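Metallophosphoesterase (Clostridium thermocellum, PDB 4J6O) probably removes 2',3'-phosphate groups from RNA ends as the manganese-dependent, calcineurin-like phosphatase domain of the bacterial Pnkp-Hen1 RNA repair system. Local coordinates at residues Val67-Ile73 / Leu115-Gln121; Ala89-Pro93 / Leu140-Leu146. All blocks are in the same frame, centred on the assembly; numbering follows the deposited sequence.

Interaction 1: residues Val67-Ile73 / Leu115-Gln121; sequences VDRGPKI and LDRTLEQ
T118 and D68 meet through a short hydrogen bond: the threonine OG1 donates to D68 OD1 at 2.5 Å, on the anti lone pair, the one facing away from the other carboxylate oxygen. T118 carries OG1 beside its own backbone N (chi1 -64°), which presents the hydroxyl to the loop and leaves CG2 for the hydrophobic side, 4.1 Å from I73 CG2. The I73 side chain crosses T118 at about a right angle, its CD1 lying 3.4 Å from T118 OG1, while V67 CB approaches from the other end of the loop. D68 is fixed through its second oxygen as well, since OD2 is hydrogen-bonded to H96 ND1.

One turn further along the helix, Q121 reaches out with its chain extended beyond CG, and the amide spans the bend of the loop. NE2 donates to G70 O at 2.9 Å, nearly straight (167°) and close to the amide plane. OE1 accepts from I73 N, also at 2.9 Å but more bent (139°). Both ends of this flat group are thus used, which fixes its rotation; I73 is the first residue of helix 73-86, just after K72 at the N-cap.

R117 bends at chi2, lays CG 3.7 Å from R69 O and pairs NE with D116 OD2. A water joins R117 NH1 to R69 O. The R69 side chain itself points away from helix 115-122, with NH2 hydrogen-bonded to a citrate, probably from the crystallisation liquor, and the side chain about 4 Å from the manganese at its nearest atom.

Chemically, then, helix 115-122 grips the loop that starts with VDRG, part of the family's GDxVDRG signature: a hydroxyl takes the D68 carboxylate, while an amide and a water take main-chain atoms. With D68 bonded on both oxygens and the turn pinned by Q121, the loop shape that carries R69 to the metal pocket is probably well defined.

Interaction 2: residues Ala89-Pro93 / Leu140-Leu146; sequences ALCVP and LVSHYVL
L140 packs its two methyl branches on different residues of segment 89-93. CG lies beside the backbone N (chi1 -59°), from where CD1 reaches over P93, 4.0 Å from its CB, while CD2 comes 3.9 Å from C91 CB and also touches C91 O.

V141 contributes its backbone. Its carbonyl O sits close against the proline ring, 2.9 Å from P93 CD, and near V92 CA. Its N donates to a water that in turn donates to C91 O and is hydrogen-bonded to Y144 OH, so a single water ties a main-chain donor, a main-chain acceptor and the tyrosine hydroxyl together. S142 turns its side chain away, with OG bonded to H143 ND1 in the plane of the imidazole, but its carbonyl O faces the contact and shares a second water with P93 O. H143 also directs its ring away, where NE2 accepts from G164 N, and offers CA to V92 CG1.

Y144 supplies the aromatic surface. L90 CD1 lies over one face of the ring in a CH-pi contact, 4.0 Å from the centroid and 15° off the normal, with L90 CB by CE2. V92 CG1 approaches Y144 CD2 at 3.6 Å, obliquely, the two side chains running past each other in opposite directions. L146 closes the row more loosely, CD2 being 4.5 Å from L90 CD1.

No direct hydrogen bond joins the two segments. Strands 89-91 and 143-146 belong to different mixed sheets, their axes 8.9 Å apart at closest and inclined at 133°; side chains and waters fill the interface. Such face-to-face packing of two sheets is the core of the calcineurin-like phosphoesterase sandwich, and P93 leads straight into the family's GNH motif.

From the N terminus, the chain leaves strand 59-62, runs through the loop 67-73, follows helix 73-86 and enters strand 89-91. After helix 95-104 it reaches helix 115-122, where interaction 1 closes a mainly helical loop back onto 67-73. It then passes along helix 127-138 to 140-146, and interaction 2 closes the second loop onto 89-93. The segments alternate, so the two closures cross rather than nest. Their centres lie 22 Å apart, on opposite sides of the chain's centre, and their nearest atoms are about 9 Å apart. Interaction 1 joins a helix to a loop near the manganese; interaction 2 joins the two large sheets.

Interaction 1: residues Val67-Ile73 / Leu115-Gln121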
ATOM      1  N   VAL A  67       1.018  -7.839  -1.106  1.00 20.23           N
ATOM      2  CA  VAL A  67       0.997  -9.288  -1.073  1.00 21.48           C
ATOM      3  C   VAL A  67      -0.216  -9.828  -0.339  1.00 21.36           C
ATOM      4  O   VAL A  67      -0.989  -9.066   0.213  1.00 22.03           O
ATOM      5  CB  VAL A  67       2.307  -9.808  -0.405  1.00 22.62           C
ATOM      6  CG1 VAL A  67       3.556  -9.239  -1.134  1.00 23.36           C
ATOM      7  CG2 VAL A  67       2.369  -9.380   1.058  1.00 23.90           C
ATOM      8  N   ASP A  68      -0.410 -11.152  -0.436  1.00 24.28           N
ATOM      9  CA  ASP A  68      -1.501 -11.908   0.206  1.00 21.71           C
ATOM     10  C   ASP A  68      -2.805 -11.874  -0.560  1.00 25.07           C
ATOM     11  O   ASP A  68      -3.099 -10.887  -1.248  1.00 22.70           O
ATOM     12  CB  ASP A  68      -1.717 -11.452   1.653  1.00 24.12           C
ATOM     13  CG  ASP A  68      -0.539 -11.847   2.577  1.00 27.87           C
ATOM     14  OD1 ASP A  68       0.450 -12.428   2.094  1.00 27.14           O
ATOM     15  OD2 ASP A  68      -0.618 -11.517   3.769  1.00 29.14           O
ATOM     16  N   ARG A  69      -3.534 -12.994  -0.505  1.00 25.66           N
ATOM     17  CA  ARG A  69      -4.934 -13.140  -0.926  1.00 24.51           C
ATOM     18  C   ARG A  69      -5.130 -13.345  -2.404  1.00 25.77           C
ATOM     19  O   ARG A  69      -5.771 -14.305  -2.832  1.00 27.32           O
ATOM     20  CB  ARG A  69      -5.837 -11.996  -0.494  1.00 21.78           C
ATOM     21  CG  ARG A  69      -5.986 -11.878   1.033  1.00 24.59           C
ATOM     22  CD  ARG A  69      -6.980 -10.798   1.390  1.00 25.47           C
ATOM     23  NE  ARG A  69      -7.222 -10.727   2.847  1.00 24.28           N
ATOM     24  CZ  ARG A  69      -6.823  -9.724   3.618  1.00 24.51           C
ATOM     25  NH1 ARG A  69      -6.111  -8.708   3.115  1.00 23.46           N
ATOM     26  NH2 ARG A  69      -7.101  -9.731   4.930  1.00 25.04           N
ATOM     27  N   GLY A  70      -4.591 -12.422  -3.190  1.00 23.79           N
ATOM     28  CA  GLY A  70      -4.894 -12.441  -4.621  1.00 25.01           C
ATOM     29  C   GLY A  70      -4.104 -13.405  -5.490  1.00 24.98           C
ATOM     30  O   GLY A  70      -3.187 -14.085  -5.026  1.00 26.29           O
ATOM     31  N   PRO A  71      -4.417 -13.444  -6.786  1.00 25.75           N
ATOM     32  CA  PRO A  71      -3.974 -14.509  -7.683  1.00 25.99           C
ATOM     33  C   PRO A  71      -2.620 -14.304  -8.332  1.00 24.69           C
ATOM     34  O   PRO A  71      -2.088 -15.285  -8.861  1.00 30.41           O
ATOM     35  CB  PRO A  71      -5.044 -14.485  -8.778  1.00 25.41           C
ATOM     36  CG  PRO A  71      -5.405 -13.052  -8.828  1.00 24.82           C
ATOM     37  CD  PRO A  71      -5.468 -12.602  -7.412  1.00 26.44           C
ATOM     38  N   LYS A  72      -2.058 -13.087  -8.268  1.00 24.77           N
ATOM     39  CA  LYS A  72      -0.873 -12.744  -9.054  1.00 27.67           C
ATOM     40  C   LYS A  72       0.100 -11.917  -8.215  1.00 31.01           C
ATOM     41  O   LYS A  72       0.612 -10.890  -8.618  1.00 25.86           O
ATOM     42  CB  LYS A  72      -1.269 -12.036 -10.368  1.00 24.14           C
ATOM     43  CG  LYS A  72      -1.821 -13.012 -11.381  1.00 23.99           C
ATOM     44  CD  LYS A  72      -2.087 -12.295 -12.689  1.00 29.22           C
ATOM     45  CE  LYS A  72      -2.748 -13.231 -13.719  1.00 37.97           C
ATOM     46  NZ  LYS A  72      -2.694 -12.549 -15.079  1.00 36.82           N
ATOM     47  N   ILE A  73       0.315 -12.363  -6.986  1.00 25.30           N
ATOM     48  CA  ILE A  73       1.196 -11.668  -6.062  1.00 24.47           C
ATOM     49  C   ILE A  73       2.656 -11.450  -6.585  1.00 27.93           C
ATOM     50  O   ILE A  73       3.221 -10.375  -6.401  1.00 26.86           O
ATOM     51  CB  ILE A  73       1.205 -12.439  -4.742  1.00 27.26           C
ATOM     52  CG1 ILE A  73      -0.224 -12.464  -4.194  1.00 24.96           C
ATOM     53  CG2 ILE A  73       2.184 -11.806  -3.781  1.00 25.01           C
ATOM     54  CD1 ILE A  73      -0.489 -13.540  -3.058  1.00 28.55           C
ATOM     55  N   LEU A 115      -1.763 -15.130   3.540  1.00 28.12           N
ATOM     56  CA  LEU A 115      -0.321 -15.338   3.451  1.00 30.76           C
ATOM     57  C   LEU A 115       0.008 -16.666   2.777  1.00 33.02           C
ATOM     58  O   LEU A 115       1.028 -16.801   2.089  1.00 33.02           O
ATOM     59  CB  LEU A 115       0.356 -15.232   4.841  1.00 25.59           C
ATOM     60  CG  LEU A 115       1.864 -15.541   4.906  1.00 30.68           C
ATOM     61  CD1 LEU A 115       2.711 -14.629   4.023  1.00 34.27           C
ATOM     62  CD2 LEU A 115       2.286 -15.359   6.346  1.00 32.30           C
ATOM     63  N   ASP A 116      -0.865 -17.643   2.949  1.00 32.33           N
ATOM     64  CA  ASP A 116      -0.668 -18.929   2.297  1.00 33.60           C
ATOM     65  C   ASP A 116      -0.553 -18.718   0.785  1.00 37.48           C
ATOM     66  O   ASP A 116       0.271 -19.356   0.137  1.00 36.71           O
ATOM     67  CB  ASP A 116      -1.802 -19.909   2.607  1.00 35.87           C
ATOM     68  CG  ASP A 116      -3.139 -19.470   1.992  1.00 36.14           C
ATOM     69  OD1 ASP A 116      -3.537 -18.314   2.212  1.00 37.19           O
ATOM     70  OD2 ASP A 116      -3.780 -20.291   1.295  1.00 61.80           O
ATOM     71  N   ARG A 117      -1.372 -17.824   0.229  1.00 32.03           N
ATOM     72  CA  ARG A 117      -1.309 -17.646  -1.211  1.00 31.35           C
ATOM     73  C   ARG A 117       0.029 -17.042  -1.610  1.00 34.42           C
ATOM     74  O   ARG A 117       0.591 -17.425  -2.610  1.00 33.25           O
ATOM     75  CB  ARG A 117      -2.416 -16.716  -1.762  1.00 28.65           C
ATOM     76  CG  ARG A 117      -3.821 -17.046  -1.316  1.00 32.20           C
ATOM     77  CD  ARG A 117      -4.190 -18.439  -1.730  1.00 45.09           C
ATOM     78  NE  ARG A 117      -5.382 -18.937  -1.042  1.00 46.67           N
ATOM     79  CZ  ARG A 117      -6.634 -18.658  -1.395  1.00 55.58           C
ATOM     80  NH1 ARG A 117      -6.891 -17.857  -2.429  1.00 39.49           N
ATOM     81  NH2 ARG A 117      -7.638 -19.183  -0.706  1.00 56.68           N
ATOM     82  N   THR A 118       0.547 -16.101  -0.818  1.00 29.42           N
ATOM     83  CA  THR A 118       1.813 -15.442  -1.168  1.00 30.14           C
ATOM     84  C   THR A 118       2.908 -16.515  -1.180  1.00 32.62           C
ATOM     85  O   THR A 118       3.759 -16.568  -2.077  1.00 33.91           O
ATOM     86  CB  THR A 118       2.207 -14.361  -0.137  1.00 29.02           C
ATOM     87  OG1 THR A 118       1.221 -13.319  -0.146  1.00 28.08           O
ATOM     88  CG2 THR A 118       3.613 -13.742  -0.452  1.00 31.04           C
ATOM     89  N   LEU A 119       2.870 -17.375  -0.177  1.00 33.48           N
ATOM     90  CA  LEU A 119       3.967 -18.316  -0.014  1.00 37.39           C
ATOM     91  C   LEU A 119       3.980 -19.344  -1.134  1.00 48.78           C
ATOM     92  O   LEU A 119       5.036 -19.709  -1.658  1.00 40.68           O
ATOM     93  CB  LEU A 119       3.872 -18.993   1.338  1.00 35.15           C
ATOM     94  CG  LEU A 119       4.145 -18.037   2.505  1.00 44.27           C
ATOM     95  CD1 LEU A 119       3.868 -18.750   3.847  1.00 37.06           C
ATOM     96  CD2 LEU A 119       5.558 -17.461   2.432  1.00 40.84           C
ATOM     97  N   GLU A 120       2.794 -19.794  -1.512  1.00 34.33           N
ATOM     98  CA  GLU A 120       2.698 -20.789  -2.568  1.00 31.16           C
ATOM     99  C   GLU A 120       3.018 -20.201  -3.940  1.00 35.72           C
ATOM    100  O   GLU A 120       3.562 -20.887  -4.805  1.00 40.47           O
ATOM    101  CB  GLU A 120       1.340 -21.468  -2.552  1.00 45.81           C
ATOM    102  CG  GLU A 120       0.207 -20.640  -3.044  1.00 69.16           C
ATOM    103  CD  GLU A 120      -1.133 -21.307  -2.774  1.00 85.80           C
ATOM    104  OE1 GLU A 120      -1.197 -22.208  -1.903  1.00102.89           O
ATOM    105  OE2 GLU A 120      -2.126 -20.932  -3.434  1.00100.91           O
ATOM    106  N   GLN A 121       2.744 -18.916  -4.109  1.00 36.67           N
ATOM    107  CA  GLN A 121       3.139 -18.231  -5.328  1.00 31.99           C
ATOM    108  C   GLN A 121       4.640 -17.904  -5.359  1.00 39.20           C
ATOM    109  O   GLN A 121       5.289 -17.989  -6.403  1.00 38.12           O
ATOM    110  CB  GLN A 121       2.252 -17.000  -5.552  1.00 28.46           C
ATOM    111  CG  GLN A 121       0.785 -17.413  -5.830  1.00 29.43           C
ATOM    112  CD  GLN A 121      -0.135 -16.202  -5.937  1.00 29.95           C
ATOM    113  OE1 GLN A 121       0.291 -15.163  -6.400  1.00 30.62           O
ATOM    114  NE2 GLN A 121      -1.386 -16.328  -5.437  1.00 32.16           N
TER
HETATM  115  O   HOH W   1      -5.934 -16.259  -4.579  1.00 46.05           O

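Interaction 2: residues Ala89-Pro93 / Leu140-Leu146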
ATOM      1  N   ALA A  89       7.970   5.296  -9.075  1.00 25.57           N
ATOM      2  CA  ALA A  89       7.122   5.069  -7.891  1.00 26.50           C
ATOM      3  C   ALA A  89       7.856   5.125  -6.548  1.00 21.19           C
ATOM      4  O   ALA A  89       9.081   4.933  -6.450  1.00 27.18           O
ATOM      5  CB  ALA A  89       6.404   3.716  -8.013  1.00 28.17           C
ATOM      6  N   LEU A  90       7.066   5.386  -5.504  1.00 22.44           N
ATOM      7  CA  LEU A  90       7.493   5.084  -4.154  1.00 22.77           C
ATOM      8  C   LEU A  90       6.449   4.143  -3.518  1.00 19.32           C
ATOM      9  O   LEU A  90       5.331   4.028  -3.991  1.00 22.48           O
ATOM     10  CB  LEU A  90       7.581   6.330  -3.271  1.00 25.16           C
ATOM     11  CG  LEU A  90       8.533   7.478  -3.682  1.00 32.98           C
ATOM     12  CD1 LEU A  90       8.321   8.678  -2.792  1.00 29.09           C
ATOM     13  CD2 LEU A  90       9.957   7.014  -3.640  1.00 30.39           C
ATOM     14  N   CYS A  91       6.869   3.449  -2.474  1.00 21.83           N
ATOM     15  CA  CYS A  91       5.972   2.507  -1.799  1.00 22.09           C
ATOM     16  C   CYS A  91       6.180   2.629  -0.298  1.00 20.97           C
ATOM     17  O   CYS A  91       7.338   2.780   0.201  1.00 25.92           O
ATOM     18  CB  CYS A  91       6.325   1.084  -2.247  1.00 24.98           C
ATOM     19  SG  CYS A  91       5.143  -0.218  -1.712  1.00 25.00           S
ATOM     20  N   VAL A  92       5.074   2.606   0.437  1.00 20.66           N
ATOM     21  CA  VAL A  92       5.141   2.542   1.898  1.00 19.54           C
ATOM     22  C   VAL A  92       4.604   1.169   2.241  1.00 20.39           C
ATOM     23  O   VAL A  92       3.896   0.508   1.470  1.00 19.71           O
ATOM     24  CB  VAL A  92       4.343   3.692   2.597  1.00 17.43           C
ATOM     25  CG1 VAL A  92       4.969   5.024   2.212  1.00 19.65           C
ATOM     26  CG2 VAL A  92       2.866   3.685   2.193  1.00 20.19           C
ATOM     27  N   PRO A  93       5.007   0.672   3.383  1.00 21.85           N
ATOM     28  CA  PRO A  93       4.676  -0.702   3.695  1.00 19.16           C
ATOM     29  C   PRO A  93       3.303  -0.881   4.338  1.00 20.68           C
ATOM     30  O   PRO A  93       2.875  -0.085   5.144  1.00 19.59           O
ATOM     31  CB  PRO A  93       5.788  -1.072   4.708  1.00 21.41           C
ATOM     32  CG  PRO A  93       5.983   0.202   5.480  1.00 19.11           C
ATOM     33  CD  PRO A  93       5.919   1.283   4.359  1.00 21.75           C
ATOM     34  N   LEU A 140      11.543  -0.295   2.830  1.00 31.56           N
ATOM     35  CA  LEU A 140      10.378   0.591   2.797  1.00 28.37           C
ATOM     36  C   LEU A 140      10.299   1.471   4.056  1.00 28.85           C
ATOM     37  O   LEU A 140      10.451   0.995   5.182  1.00 33.52           O
ATOM     38  CB  LEU A 140       9.080  -0.204   2.611  1.00 24.85           C
ATOM     39  CG  LEU A 140       9.018  -1.052   1.344  1.00 26.70           C
ATOM     40  CD1 LEU A 140       7.714  -1.889   1.313  1.00 28.40           C
ATOM     41  CD2 LEU A 140       9.133  -0.215   0.075  1.00 30.49           C
ATOM     42  N   VAL A 141      10.093   2.768   3.812  0.56 28.59           N
ATOM     43  CA  VAL A 141       9.951   3.834   4.796  0.56 32.85           C
ATOM     44  C   VAL A 141       8.494   3.859   5.316  0.56 24.34           C
ATOM     45  O   VAL A 141       7.583   3.646   4.511  0.56 19.53           O
ATOM     46  CB  VAL A 141      10.279   5.172   4.087  0.56 25.66           C
ATOM     47  CG1 VAL A 141      10.097   6.347   5.007  0.56 34.23           C
ATOM     48  CG2 VAL A 141      11.717   5.167   3.513  0.56 22.17           C
ATOM     49  N   SER A 142       8.285   4.088   6.626  1.00 28.45           N
ATOM     50  CA  SER A 142       6.932   4.022   7.228  1.00 22.42           C
ATOM     51  C   SER A 142       5.880   4.922   6.564  1.00 21.53           C
ATOM     52  O   SER A 142       4.734   4.507   6.347  1.00 22.27           O
ATOM     53  CB  SER A 142       7.023   4.318   8.733  1.00 24.81           C
ATOM     54  OG  SER A 142       7.292   5.690   8.959  1.00 30.42           O
ATOM     55  N   HIS A 143       6.289   6.132   6.215  1.00 24.01           N
ATOM     56  CA  HIS A 143       5.380   7.063   5.536  1.00 22.76           C
ATOM     57  C   HIS A 143       6.230   8.109   4.875  1.00 21.16           C
ATOM     58  O   HIS A 143       7.414   8.195   5.113  1.00 24.48           O
ATOM     59  CB  HIS A 143       4.428   7.732   6.528  1.00 24.38           C
ATOM     60  CG  HIS A 143       5.109   8.641   7.530  1.00 22.42           C
ATOM     61  ND1 HIS A 143       5.927   8.171   8.550  1.00 26.00           N
ATOM     62  CD2 HIS A 143       5.057   9.991   7.675  1.00 26.92           C
ATOM     63  CE1 HIS A 143       6.317   9.196   9.293  1.00 27.07           C
ATOM     64  NE2 HIS A 143       5.831  10.312   8.778  1.00 25.02           N
ATOM     65  N   TYR A 144       5.609   8.895   4.000  1.00 22.08           N
ATOM     66  CA  TYR A 144       6.344   9.988   3.389  1.00 21.53           C
ATOM     67  C   TYR A 144       5.576  11.269   3.594  1.00 23.79           C
ATOM     68  O   TYR A 144       4.355  11.277   3.530  1.00 22.87           O
ATOM     69  CB  TYR A 144       6.528   9.774   1.897  1.00 23.35           C
ATOM     70  CG  TYR A 144       7.515   8.719   1.522  1.00 26.30           C
ATOM     71  CD1 TYR A 144       8.869   8.903   1.758  1.00 31.09           C
ATOM     72  CD2 TYR A 144       7.116   7.546   0.920  1.00 24.14           C
ATOM     73  CE1 TYR A 144       9.797   7.951   1.384  1.00 29.26           C
ATOM     74  CE2 TYR A 144       8.032   6.583   0.530  1.00 24.95           C
ATOM     75  CZ  TYR A 144       9.395   6.806   0.755  1.00 26.54           C
ATOM     76  OH  TYR A 144      10.352   5.867   0.411  1.00 30.05           O
ATOM     77  N   VAL A 145       6.302  12.329   3.940  1.00 27.65           N
ATOM     78  CA  VAL A 145       5.748  13.685   3.895  1.00 26.15           C
ATOM     79  C   VAL A 145       6.240  14.299   2.598  1.00 24.06           C
ATOM     80  O   VAL A 145       7.458  14.470   2.385  1.00 28.91           O
ATOM     81  CB  VAL A 145       6.212  14.526   5.127  1.00 26.87           C
ATOM     82  CG1 VAL A 145       5.517  15.867   5.140  1.00 28.86           C
ATOM     83  CG2 VAL A 145       5.900  13.741   6.453  1.00 26.32           C
ATOM     84  N   LEU A 146       5.300  14.687   1.742  1.00 25.39           N
ATOM     85  CA  LEU A 146       5.656  15.127   0.406  1.00 28.19           C
ATOM     86  C   LEU A 146       5.167  16.550   0.139  1.00 29.82           C
ATOM     87  O   LEU A 146       4.361  17.092   0.909  1.00 28.85           O
ATOM     88  CB  LEU A 146       4.955  14.212  -0.597  1.00 25.59           C
ATOM     89  CG  LEU A 146       5.364  12.755  -0.479  1.00 24.58           C
ATOM     90  CD1 LEU A 146       4.113  11.868  -0.441  1.00 27.22           C
ATOM     91  CD2 LEU A 146       6.065  12.404  -1.743  1.00 32.51           C
TER
HETATM   92  O   HOH W   2       9.845   3.405   1.002  1.00 29.13           O
HETATM   93  O   HOH W   3       2.807   2.665   5.650  1.00 19.99           O